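Local coordinates for protein 3,4-dihydroxy-2-butanone 4-phosphate synthase (Acinetobacter baumannii, PDB 6MNZ) that probably converts D-ribulose 5-phosphate into formate and 3,4-dihydroxy-2-butanone 4-phosphate, a step of riboflavin biosynthesis, using magnesium or manganese, at residues L130-G135 against A146-A151. Sequence-based numbering, arbitrary orientation.
Sequences LMAQPG and AGCDLA
With chi1 at -70°, Cys148 turns SG anti to its own carbonyl carbon, beside the backbone N, and aims the sulfur at Ala132; Asp149 has nearly the same chi1, -68°, which brings OD2 round to the Gly135 carbonyl although CB itself does not face the loop. These two residues form the helix side of a strand-loop-helix unit in the DHBP synthase domain: strand 127-131, an outermost strand of its mixed sheet within this chain, runs out into a loop, and helix 143-153 comes back to pack against the exit. The evidence for apolar packing is one pair, Ala132 CB to Cys148 SG at 4.0 Å, a van der Waals approach with each CB pointing at the other segment. Ala132 CA and Cys148 CA, 7.3 Å apart, set the register of the two segments. No hydrogen bond joins them, and the buried surface is small, 104 Å² for both sides together, although all four touching residues are buried. Ala132 CB also packs on Glu145 and on Thr144, a residue predicted to bind D-ribulose 5-phosphate, and Gln133 N donates a hydrogen bond to Glu145 OE2. Asp149 OD2 takes a hydrogen bond from Val137 N and forms a salt bridge with Arg199 NH1, while OD1 forms one with Arg152 NH1; these partners probably favour a charged carboxylate. Arg199 NH1 also makes a weak hydrogen bond to Gly135 O, the carbonyl oxygen that lies 4.3 Å from Asp149 OD2.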
loop_
_atom_site.group_PDB
_atom_site.type_symbol
_atom_site.label_atom_id
_atom_site.label_comp_id
_atom_site.label_asym_id
_atom_site.label_seq_id
_atom_site.Cartn_x
_atom_site.Cartn_y
_atom_site.Cartn_z
ATOM N N LEU A 130 -15.853 7.113 14.440
ATOM C CA LEU A 130 -14.595 6.542 13.982
ATOM C C LEU A 130 -14.836 5.113 13.526
ATOM O O LEU A 130 -15.533 4.350 14.204
ATOM C CB LEU A 130 -13.539 6.576 15.090
ATOM C CG LEU A 130 -13.365 7.929 15.782
ATOM C CD1 LEU A 130 -12.398 7.820 16.947
ATOM C CD2 LEU A 130 -12.882 8.965 14.789
ATOM N N MET A 131 -14.339 4.785 12.337
ATOM C CA MET A 131 -14.559 3.480 11.722
ATOM C C MET A 131 -13.393 2.569 12.084
ATOM O O MET A 131 -12.269 2.767 11.610
ATOM C CB MET A 131 -14.696 3.627 10.209
ATOM C CG MET A 131 -15.309 2.431 9.505
ATOM S SD MET A 131 -15.362 2.640 7.711
ATOM C CE MET A 131 -13.705 2.119 7.263
ATOM N N ALA A 132 -13.659 1.569 12.919
ATOM C CA ALA A 132 -12.667 0.547 13.213
ATOM C C ALA A 132 -12.430 -0.338 11.993
ATOM O O ALA A 132 -13.249 -0.412 11.073
ATOM C CB ALA A 132 -13.111 -0.299 14.406
ATOM N N GLN A 133 -11.246 -0.942 11.952
ATOM C CA GLN A 133 -10.925 -1.910 10.918
ATOM C C GLN A 133 -11.578 -3.255 11.220
ATOM O O GLN A 133 -12.057 -3.484 12.335
ATOM C CB GLN A 133 -9.414 -2.078 10.804
ATOM C CG GLN A 133 -8.688 -0.842 10.312
ATOM C CD GLN A 133 -9.137 -0.413 8.930
ATOM O OE1 GLN A 133 -8.822 -1.065 7.935
ATOM N NE2 GLN A 133 -9.791 0.740 8.853
ATOM N N PRO A 134 -11.800 -4.075 10.187
ATOM C CA PRO A 134 -12.694 -5.234 10.357
ATOM C C PRO A 134 -12.331 -6.117 11.540
ATOM O O PRO A 134 -13.188 -6.404 12.387
ATOM C CB PRO A 134 -12.547 -5.978 9.022
ATOM C CG PRO A 134 -12.185 -4.924 8.038
ATOM C CD PRO A 134 -11.359 -3.910 8.788
ATOM N N GLY A 135 -11.083 -6.567 11.616
ATOM C CA GLY A 135 -10.684 -7.475 12.668
ATOM C C GLY A 135 -10.511 -6.842 14.027
ATOM O O GLY A 135 -10.090 -7.519 14.969
ATOM N N ALA A 146 -10.309 -0.569 19.890
ATOM C CA ALA A 146 -10.392 -1.068 21.257
ATOM C C ALA A 146 -11.754 -0.772 21.866
ATOM O O ALA A 146 -12.340 -1.629 22.537
ATOM C CB ALA A 146 -9.278 -0.456 22.105
ATOM N N GLY A 147 -12.300 0.413 21.595
ATOM C CA GLY A 147 -13.634 0.726 22.077
ATOM C C GLY A 147 -14.688 -0.216 21.530
ATOM O O GLY A 147 -15.538 -0.710 22.275
ATOM N N CYS A 148 -14.601 -0.538 20.238
ATOM C CA CYS A 148 -15.569 -1.447 19.634
ATOM C C CYS A 148 -15.430 -2.850 20.210
ATOM O O CYS A 148 -16.415 -3.455 20.646
ATOM C CB CYS A 148 -15.388 -1.467 18.115
ATOM S SG CYS A 148 -15.878 0.062 17.287
ATOM N N ASP A 149 -14.226 -3.423 20.133
ATOM C CA ASP A 149 -14.035 -4.797 20.580
ATOM C C ASP A 149 -14.383 -4.958 22.053
ATOM O O ASP A 149 -15.042 -5.934 22.431
ATOM C CB ASP A 149 -12.594 -5.236 20.327
ATOM C CG ASP A 149 -12.277 -5.369 18.852
ATOM O OD1 ASP A 149 -13.221 -5.543 18.052
ATOM O OD2 ASP A 149 -11.086 -5.285 18.491
ATOM N N LEU A 150 -14.109 -3.934 22.863
ATOM C CA LEU A 150 -14.487 -3.982 24.271
ATOM C C LEU A 150 -16.002 -4.031 24.424
ATOM O O LEU A 150 -16.538 -4.882 25.143
ATOM C CB LEU A 150 -13.907 -2.776 25.008
ATOM C CG LEU A 150 -13.662 -2.972 26.504
ATOM C CD1 LEU A 150 -12.576 -4.011 26.743
ATOM C CD2 LEU A 150 -13.296 -1.649 27.160
ATOM N N ALA A 151 -16.712 -3.142 23.728
ATOM C CA ALA A 151 -18.169 -3.162 23.784
ATOM C C ALA A 151 -18.718 -4.481 23.260
ATOM O O ALA A 151 -19.725 -4.991 23.767
ATOM C CB ALA A 151 -18.740 -1.991 22.987
#